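Local coordinates for protein LYND (Lyngbya aestuarii, PDB 4V1T) that probably catalyses the ATP-dependent cyclodehydration that turns cysteine residues of cyanobactin precursor peptides into thiazoline rings, at residues Pro566-Gly571 with Ile632-Ala637; Leu601-Phe606 with Pro690-Asp695. One frame throughout, in Å; residues are numbered along the deposited sequence.

Interaction 1: residues Pro566-Gly571 with Ile632-Ala637; sequences PAVDLG and IAILRA. With ADP (adenosine-5'-diphosphate), chain L.
I634 meets V568 and L570 with two different branches. Its CD1 methyl reaches out to CG1 of V568 at 3.9 Å, and these two side chains come tip to tip. Its CG2 methyl, on the other branch, lies 3.8 Å from CD2 of L570, whose side chain passes I634 at a slant. In I634, CG1 stands anti to the carbonyl carbon (chi1 -63°) and carries CD1 outward to the loop. All three side chains are buried. F578 of helix 576-587 packs on both L570 and I634, while F573 touches V568 and I634. In the loop, OD1 of D569 accepts a 3.0 Å hydrogen bond from N of G571. This closes an Asx turn just past V568, with the N-H coming from above the carboxylate plane. Both segments belong to the YcaO cyclodehydratase domain, and helix 630-649 links this apolar packing to the nucleotide site. R636, two residues after I634, extends from another side of the helix to ADP. Its NH1 donates to O1A of ADP at 2.7 Å. Its NH2 gives a nearly straight bond, 172°, to the bridging O3A, also at 2.7 Å. NH2 also lies 2.8 Å from O2B of ADP. The bridging O3A is near the guanidinium plane at its edge, and the beta phosphorus lies in that plane. E426 and the backbone O of A534 are further hydrogen-bond partners of ADP. An alanine in place of R636 would probably leave O1A and O3A without these donors and the diphosphate less firmly fixed.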
ATOM      1  N   PRO B 566     -25.474 -15.683  31.813  1.00 60.38           N
ATOM      2  CA  PRO B 566     -24.497 -15.004  32.664  1.00 60.88           C
ATOM      3  C   PRO B 566     -23.499 -14.166  31.866  1.00 56.77           C
ATOM      4  O   PRO B 566     -23.186 -14.515  30.727  1.00 55.17           O
ATOM      5  CB  PRO B 566     -23.785 -16.164  33.360  1.00 60.02           C
ATOM      6  CG  PRO B 566     -23.843 -17.272  32.369  1.00 62.11           C
ATOM      7  CD  PRO B 566     -25.155 -17.111  31.639  1.00 58.15           C
ATOM      8  N   ALA B 567     -23.000 -13.088  32.463  1.00 59.13           N
ATOM      9  CA  ALA B 567     -21.956 -12.286  31.833  1.00 64.44           C
ATOM     10  C   ALA B 567     -20.599 -12.974  31.947  1.00 55.64           C
ATOM     11  O   ALA B 567     -20.459 -14.004  32.616  1.00 54.77           O
ATOM     12  CB  ALA B 567     -21.882 -10.897  32.453  1.00 66.78           C
ATOM     13  N   VAL B 568     -19.612 -12.374  31.290  1.00 58.17           N
ATOM     14  CA  VAL B 568     -18.238 -12.870  31.297  1.00 55.53           C
ATOM     15  C   VAL B 568     -17.325 -11.851  31.963  1.00 52.59           C
ATOM     16  O   VAL B 568     -17.272 -10.696  31.549  1.00 48.31           O
ATOM     17  CB  VAL B 568     -17.737 -13.153  29.864  1.00 57.60           C
ATOM     18  CG1 VAL B 568     -16.323 -13.717  29.885  1.00 58.30           C
ATOM     19  CG2 VAL B 568     -18.681 -14.122  29.158  1.00 56.87           C
ATOM     20  N   ASP B 569     -16.615 -12.282  33.003  1.00 55.73           N
ATOM     21  CA  ASP B 569     -15.587 -11.459  33.624  1.00 53.12           C
ATOM     22  C   ASP B 569     -14.403 -11.362  32.674  1.00 54.88           C
ATOM     23  O   ASP B 569     -13.584 -12.283  32.571  1.00 55.06           O
ATOM     24  CB  ASP B 569     -15.154 -12.045  34.964  1.00 63.16           C
ATOM     25  CG  ASP B 569     -14.010 -11.270  35.605  1.00 67.98           C
ATOM     26  OD1 ASP B 569     -13.743 -10.117  35.202  1.00 62.69           O
ATOM     27  OD2 ASP B 569     -13.371 -11.829  36.516  1.00 74.95           O
ATOM     28  N   LEU B 570     -14.321 -10.232  31.982  1.00 48.40           N
ATOM     29  CA  LEU B 570     -13.297 -10.030  30.974  1.00 57.40           C
ATOM     30  C   LEU B 570     -11.938  -9.756  31.595  1.00 60.94           C
ATOM     31  O   LEU B 570     -10.940  -9.740  30.894  1.00 59.08           O
ATOM     32  CB  LEU B 570     -13.697  -8.879  30.057  1.00 56.50           C
ATOM     33  CG  LEU B 570     -14.996  -9.107  29.278  1.00 55.43           C
ATOM     34  CD1 LEU B 570     -15.426  -7.831  28.576  1.00 59.56           C
ATOM     35  CD2 LEU B 570     -14.843 -10.233  28.269  1.00 54.07           C
ATOM     36  N   GLY B 571     -11.906  -9.551  32.908  1.00 64.75           N
ATOM     37  CA  GLY B 571     -10.650  -9.332  33.619  1.00 68.63           C
ATOM     38  C   GLY B 571     -10.024 -10.614  34.148  1.00 79.12           C
ATOM     39  O   GLY B 571      -9.110 -10.562  34.974  1.00 88.39           O
ATOM     40  N   ILE B 632     -10.264 -16.148  21.937  1.00 52.56           N
ATOM     41  CA  ILE B 632     -10.476 -15.776  20.543  1.00 48.92           C
ATOM     42  C   ILE B 632     -11.968 -15.608  20.268  1.00 51.46           C
ATOM     43  O   ILE B 632     -12.371 -14.738  19.500  1.00 47.09           O
ATOM     44  CB  ILE B 632      -9.894 -16.823  19.566  1.00 49.13           C
ATOM     45  CG1 ILE B 632      -8.423 -17.151  19.902  1.00 54.99           C
ATOM     46  CG2 ILE B 632     -10.029 -16.347  18.121  1.00 46.66           C
ATOM     47  CD1 ILE B 632      -7.499 -15.953  20.006  1.00 63.24           C
ATOM     48  N   ALA B 633     -12.784 -16.450  20.892  1.00 50.32           N
ATOM     49  CA  ALA B 633     -14.227 -16.397  20.695  1.00 43.37           C
ATOM     50  C   ALA B 633     -14.773 -15.041  21.143  1.00 45.02           C
ATOM     51  O   ALA B 633     -15.552 -14.414  20.433  1.00 52.27           O
ATOM     52  CB  ALA B 633     -14.911 -17.529  21.447  1.00 48.18           C
ATOM     53  N   ILE B 634     -14.352 -14.595  22.321  1.00 46.80           N
ATOM     54  CA  ILE B 634     -14.765 -13.295  22.830  1.00 49.11           C
ATOM     55  C   ILE B 634     -14.224 -12.207  21.918  1.00 53.59           C
ATOM     56  O   ILE B 634     -14.893 -11.214  21.654  1.00 49.48           O
ATOM     57  CB  ILE B 634     -14.265 -13.064  24.274  1.00 52.01           C
ATOM     58  CG1 ILE B 634     -14.893 -14.091  25.230  1.00 51.24           C
ATOM     59  CG2 ILE B 634     -14.604 -11.652  24.745  1.00 54.43           C
ATOM     60  CD1 ILE B 634     -14.219 -14.163  26.585  1.00 48.31           C
ATOM     61  N   LEU B 635     -13.000 -12.405  21.443  1.00 61.85           N
ATOM     62  CA  LEU B 635     -12.354 -11.455  20.551  1.00 48.86           C
ATOM     63  C   LEU B 635     -13.155 -11.287  19.264  1.00 55.95           C
ATOM     64  O   LEU B 635     -13.332 -10.174  18.778  1.00 47.89           O
ATOM     65  CB  LEU B 635     -10.929 -11.921  20.235  1.00 51.20           C
ATOM     66  CG  LEU B 635      -9.932 -10.898  19.695  1.00 53.79           C
ATOM     67  CD1 LEU B 635      -9.831  -9.689  20.608  1.00 60.12           C
ATOM     68  CD2 LEU B 635      -8.571 -11.563  19.536  1.00 52.95           C
ATOM     69  N   ARG B 636     -13.634 -12.400  18.715  1.00 53.12           N
ATOM     70  CA  ARG B 636     -14.444 -12.365  17.508  1.00 42.59           C
ATOM     71  C   ARG B 636     -15.729 -11.599  17.764  1.00 47.78           C
ATOM     72  O   ARG B 636     -16.107 -10.728  16.990  1.00 46.52           O
ATOM     73  CB  ARG B 636     -14.776 -13.775  17.031  1.00 44.04           C
ATOM     74  CG  ARG B 636     -13.596 -14.509  16.402  1.00 50.99           C
ATOM     75  CD  ARG B 636     -14.064 -15.803  15.744  1.00 52.42           C
ATOM     76  NE  ARG B 636     -15.074 -15.543  14.723  1.00 56.83           N
ATOM     77  CZ  ARG B 636     -14.822 -15.056  13.509  1.00 66.75           C
ATOM     78  NH1 ARG B 636     -13.576 -14.775  13.134  1.00 76.20           N
ATOM     79  NH2 ARG B 636     -15.821 -14.852  12.661  1.00 62.85           N
ATOM     80  N   ALA B 637     -16.393 -11.939  18.862  1.00 40.78           N
ATOM     81  CA  ALA B 637     -17.666 -11.324  19.214  1.00 50.03           C
ATOM     82  C   ALA B 637     -17.519  -9.819  19.375  1.00 51.45           C
ATOM     83  O   ALA B 637     -18.259  -9.034  18.783  1.00 43.87           O
ATOM     84  CB  ALA B 637     -18.207 -11.940  20.497  1.00 52.12           C
TER
HETATM   85  PB  ADP L 780     -17.125 -13.449  10.025  1.00 58.72           P
HETATM   86  O1B ADP L 780     -17.669 -14.761   9.520  1.00 59.74           O
HETATM   87  O2B ADP L 780     -17.622 -13.070  11.390  1.00 60.08           O
HETATM   88  O3B ADP L 780     -17.221 -12.356   9.004  1.00 56.13           O
HETATM   89  PA  ADP L 780     -14.289 -12.808   9.995  1.00 49.41           P
HETATM   90  O1A ADP L 780     -13.259 -13.080  11.060  1.00 47.12           O
HETATM   91  O2A ADP L 780     -14.745 -11.379   9.763  1.00 46.02           O
HETATM   92  O3A ADP L 780     -15.556 -13.787  10.238  1.00 66.08           O
HETATM   93  O5' ADP L 780     -13.719 -13.379   8.616  1.00 46.03           O
HETATM   94  C5' ADP L 780     -14.344 -13.081   7.383  1.00 49.02           C
HETATM   95  C4' ADP L 780     -13.895 -14.119   6.367  1.00 56.01           C
HETATM   96  O4' ADP L 780     -12.514 -13.945   6.060  1.00 56.65           O
HETATM   97  C3' ADP L 780     -14.030 -15.530   6.909  1.00 60.76           C
HETATM   98  O3' ADP L 780     -14.427 -16.378   5.839  1.00 48.55           O
HETATM   99  C2' ADP L 780     -12.648 -15.927   7.368  1.00 56.10           C
HETATM  100  O2' ADP L 780     -12.383 -17.319   7.173  1.00 51.45           O
HETATM  101  C1' ADP L 780     -11.758 -15.087   6.473  1.00 53.72           C
HETATM  102  N9  ADP L 780     -10.521 -14.682   7.180  1.00 65.55           N
HETATM  103  C8  ADP L 780     -10.436 -13.874   8.259  1.00 62.77           C
HETATM  104  N7  ADP L 780      -9.142 -13.709   8.629  1.00 59.19           N
HETATM  105  C5  ADP L 780      -8.387 -14.416   7.776  1.00 65.24           C
HETATM  106  C6  ADP L 780      -6.944 -14.675   7.604  1.00 60.03           C
HETATM  107  N6  ADP L 780      -6.063 -14.111   8.461  1.00 61.21           N
HETATM  108  N1  ADP L 780      -6.556 -15.478   6.590  1.00 56.86           N
HETATM  109  C2  ADP L 780      -7.442 -16.034   5.745  1.00 63.78           C
HETATM  110  N3  ADP L 780      -8.775 -15.839   5.844  1.00 60.29           N
HETATM  111  C4  ADP L 780      -9.297 -15.060   6.822  1.00 66.21           C

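Interaction 2: residues Leu601-Phe606 with Pro690-Asp695; sequences LGIPAF and PKRWSD
I603 and R692 bring their CA atoms to 8.6 Å, and G602 and P690 theirs to 8.5 Å, a spacing too wide for backbone pairing; the gap is bridged by a side chain. That side chain is R692. It starts with CG beside its own backbone N and bends at chi3 (-68°), and its NH2 ends 2.8 Å from the carbonyl O of L601. The hydrogen bond is moderately straight, 154° at the hydrogen. The donor lies in the carbonyl plane, on a lone pair of the oxygen, with a C=O...N angle of 145°. The oxygen in turn sits almost in the plane of the guanidinium, at its edge. The same NH2 passes close to the next residue, 3.4 Å from C of G602. G602 has a positive phi and no side chain. A CB in that position would point at the arginine and lie only 3.2 Å from NH2, so its absence lets the guanidinium come close. The turn leads into strand 605-612, the middle strand of a three-stranded antiparallel sheet in the YcaO cyclodehydratase domain. Segment 690-695 is the loop that precedes helix 697-710. I603 crosses R692 at about a right angle, and its CG1 lies 3.9 Å from NH2. Its CB points away from the loop, and the side chain packs on F546 and M547 of helix 538-561. I707 of helix 697-710 touches both L601 and R692. On either side of R692 in sequence, K691 and W693 meet: CG of K691 lies over one face of the W693 ring, offset toward its rim. H343 meets this indole edge-to-face, and P630, at the start of helix 630-649, also packs on W693.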
ATOM      1  N   LEU B 601     -22.415 -28.477  22.921  1.00 55.77           N
ATOM      2  CA  LEU B 601     -21.162 -28.924  22.309  1.00 62.69           C
ATOM      3  C   LEU B 601     -19.958 -28.522  23.155  1.00 61.24           C
ATOM      4  O   LEU B 601     -18.869 -29.080  23.007  1.00 60.76           O
ATOM      5  CB  LEU B 601     -21.019 -28.373  20.891  1.00 62.62           C
ATOM      6  CG  LEU B 601     -22.141 -28.700  19.899  1.00 61.18           C
ATOM      7  CD1 LEU B 601     -21.735 -28.308  18.485  1.00 58.45           C
ATOM      8  CD2 LEU B 601     -22.526 -30.171  19.947  1.00 61.87           C
ATOM      9  N   GLY B 602     -20.159 -27.550  24.040  1.00 60.05           N
ATOM     10  CA  GLY B 602     -19.124 -27.133  24.973  1.00 55.75           C
ATOM     11  C   GLY B 602     -18.042 -26.269  24.350  1.00 54.45           C
ATOM     12  O   GLY B 602     -17.048 -25.944  25.002  1.00 50.93           O
ATOM     13  N   ILE B 603     -18.223 -25.907  23.084  1.00 53.78           N
ATOM     14  CA  ILE B 603     -17.296 -25.020  22.396  1.00 55.28           C
ATOM     15  C   ILE B 603     -17.667 -23.587  22.744  1.00 55.66           C
ATOM     16  O   ILE B 603     -18.787 -23.170  22.492  1.00 52.60           O
ATOM     17  CB  ILE B 603     -17.347 -25.211  20.870  1.00 59.29           C
ATOM     18  CG1 ILE B 603     -16.972 -26.659  20.508  1.00 51.95           C
ATOM     19  CG2 ILE B 603     -16.413 -24.221  20.184  1.00 68.87           C
ATOM     20  CD1 ILE B 603     -17.138 -26.999  19.037  1.00 46.29           C
ATOM     21  N   PRO B 604     -16.726 -22.822  23.320  1.00 51.15           N
ATOM     22  CA  PRO B 604     -17.130 -21.501  23.797  1.00 50.50           C
ATOM     23  C   PRO B 604     -17.688 -20.597  22.701  1.00 48.97           C
ATOM     24  O   PRO B 604     -17.102 -20.452  21.632  1.00 51.29           O
ATOM     25  CB  PRO B 604     -15.847 -20.916  24.394  1.00 50.10           C
ATOM     26  CG  PRO B 604     -14.747 -21.830  24.023  1.00 58.98           C
ATOM     27  CD  PRO B 604     -15.323 -23.140  23.634  1.00 53.52           C
ATOM     28  N   ALA B 605     -18.833 -20.001  22.994  1.00 47.51           N
ATOM     29  CA  ALA B 605     -19.509 -19.112  22.078  1.00 41.15           C
ATOM     30  C   ALA B 605     -20.028 -17.946  22.890  1.00 56.28           C
ATOM     31  O   ALA B 605     -20.513 -18.126  24.012  1.00 48.31           O
ATOM     32  CB  ALA B 605     -20.654 -19.832  21.380  1.00 42.61           C
ATOM     33  N   PHE B 606     -19.930 -16.751  22.327  1.00 50.04           N
ATOM     34  CA  PHE B 606     -20.285 -15.555  23.066  1.00 44.32           C
ATOM     35  C   PHE B 606     -21.077 -14.552  22.245  1.00 39.05           C
ATOM     36  O   PHE B 606     -21.026 -14.553  21.017  1.00 46.15           O
ATOM     37  CB  PHE B 606     -19.015 -14.894  23.593  1.00 43.48           C
ATOM     38  CG  PHE B 606     -18.224 -15.769  24.515  1.00 50.07           C
ATOM     39  CD1 PHE B 606     -18.476 -15.762  25.879  1.00 50.33           C
ATOM     40  CD2 PHE B 606     -17.233 -16.598  24.021  1.00 46.76           C
ATOM     41  CE1 PHE B 606     -17.747 -16.567  26.736  1.00 52.69           C
ATOM     42  CE2 PHE B 606     -16.499 -17.403  24.873  1.00 51.88           C
ATOM     43  CZ  PHE B 606     -16.758 -17.393  26.229  1.00 51.62           C
ATOM     44  N   PRO B 690     -12.839 -25.452  29.402  1.00 66.36           N
ATOM     45  CA  PRO B 690     -11.737 -26.401  29.203  1.00 66.49           C
ATOM     46  C   PRO B 690     -11.006 -26.216  27.880  1.00 61.57           C
ATOM     47  O   PRO B 690     -11.626 -25.932  26.864  1.00 67.57           O
ATOM     48  CB  PRO B 690     -12.433 -27.762  29.245  1.00 68.55           C
ATOM     49  CG  PRO B 690     -13.638 -27.533  30.093  1.00 79.07           C
ATOM     50  CD  PRO B 690     -14.087 -26.127  29.803  1.00 64.90           C
ATOM     51  N   LYS B 691      -9.693 -26.395  27.908  1.00 59.35           N
ATOM     52  CA  LYS B 691      -8.845 -26.235  26.737  1.00 67.04           C
ATOM     53  C   LYS B 691      -8.893 -27.491  25.869  1.00 74.34           C
ATOM     54  O   LYS B 691      -8.515 -28.577  26.315  1.00 82.00           O
ATOM     55  CB  LYS B 691      -7.414 -25.938  27.193  1.00 70.97           C
ATOM     56  CG  LYS B 691      -6.400 -25.723  26.084  1.00 81.01           C
ATOM     57  CD  LYS B 691      -5.056 -25.319  26.677  1.00 89.21           C
ATOM     58  CE  LYS B 691      -4.017 -25.023  25.607  1.00 93.37           C
ATOM     59  NZ  LYS B 691      -2.719 -24.610  26.217  1.00 91.34           N
ATOM     60  N   ARG B 692      -9.357 -27.345  24.632  1.00 70.51           N
ATOM     61  CA  ARG B 692      -9.513 -28.484  23.726  1.00 72.91           C
ATOM     62  C   ARG B 692      -8.968 -28.243  22.316  1.00 74.94           C
ATOM     63  O   ARG B 692      -9.326 -28.963  21.376  1.00 72.66           O
ATOM     64  CB  ARG B 692     -10.988 -28.871  23.642  1.00 66.26           C
ATOM     65  CG  ARG B 692     -11.570 -29.316  24.973  1.00 76.25           C
ATOM     66  CD  ARG B 692     -12.852 -30.107  24.778  1.00 74.01           C
ATOM     67  NE  ARG B 692     -13.946 -29.277  24.277  1.00 78.38           N
ATOM     68  CZ  ARG B 692     -15.155 -29.736  23.966  1.00 79.76           C
ATOM     69  NH1 ARG B 692     -15.432 -31.030  24.092  1.00 87.50           N
ATOM     70  NH2 ARG B 692     -16.089 -28.905  23.517  1.00 69.89           N
ATOM     71  N   TRP B 693      -8.099 -27.245  22.173  1.00 71.81           N
ATOM     72  CA  TRP B 693      -7.457 -26.954  20.892  1.00 77.15           C
ATOM     73  C   TRP B 693      -5.987 -27.347  20.940  1.00 70.33           C
ATOM     74  O   TRP B 693      -5.346 -27.246  21.985  1.00 73.45           O
ATOM     75  CB  TRP B 693      -7.587 -25.466  20.539  1.00 77.39           C
ATOM     76  CG  TRP B 693      -6.760 -24.569  21.403  1.00 72.47           C
ATOM     77  CD1 TRP B 693      -5.459 -24.210  21.202  1.00 84.03           C
ATOM     78  CD2 TRP B 693      -7.176 -23.917  22.605  1.00 72.24           C
ATOM     79  NE1 TRP B 693      -5.038 -23.380  22.209  1.00 91.56           N
ATOM     80  CE2 TRP B 693      -6.073 -23.182  23.082  1.00 84.65           C
ATOM     81  CE3 TRP B 693      -8.373 -23.887  23.329  1.00 70.19           C
ATOM     82  CZ2 TRP B 693      -6.132 -22.423  24.249  1.00 87.00           C
ATOM     83  CZ3 TRP B 693      -8.430 -23.133  24.488  1.00 73.43           C
ATOM     84  CH2 TRP B 693      -7.320 -22.408  24.934  1.00 79.86           C
ATOM     85  N   SER B 694      -5.464 -27.790  19.800  1.00 76.19           N
ATOM     86  CA  SER B 694      -4.069 -28.199  19.681  1.00 72.12           C
ATOM     87  C   SER B 694      -3.272 -27.110  18.975  1.00 81.87           C
ATOM     88  O   SER B 694      -3.679 -25.955  18.969  1.00 82.89           O
ATOM     89  CB  SER B 694      -3.972 -29.503  18.897  1.00 75.16           C
ATOM     90  OG  SER B 694      -4.241 -29.275  17.528  1.00 76.44           O
ATOM     91  N   ASP B 695      -2.136 -27.479  18.387  1.00 81.43           N
ATOM     92  CA  ASP B 695      -1.366 -26.569  17.541  1.00 80.98           C
ATOM     93  C   ASP B 695      -1.444 -27.010  16.089  1.00 74.16           C
ATOM     94  O   ASP B 695      -0.690 -26.533  15.239  1.00 76.21           O
ATOM     95  CB  ASP B 695       0.091 -26.508  18.001  1.00 86.84           C
ATOM     96  CG  ASP B 695       0.261 -25.709  19.276  1.00109.24           C
ATOM     97  OD1 ASP B 695       0.272 -24.462  19.195  1.00122.23           O
ATOM     98  OD2 ASP B 695       0.386 -26.322  20.357  1.00109.71           O
TER

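Overall arrangement
Interactions 1 and 2 lie about 13 Å apart between centres, within the YcaO cyclodehydratase range and on the same side of the chain's centre. Their segments alternate along the chain: 566-571, 601-606, 632-637, then 690-695. F606 joins them. It follows the turn of interaction 2 and stands on strand 605-612. Its CE1 packs 3.6 Å from CG2 of V568, and its CD2 lies 3.6 Å from CG1 of I634. A633 of helix 630-649 touches the same ring. The three-stranded sheet is therefore packed against the helix that carries R636 to ADP. In interaction 1 the apolar packing holds the side of this helix turned away from the nucleotide; interaction 2 ties the lead-in to the sheet's middle strand to a later loop.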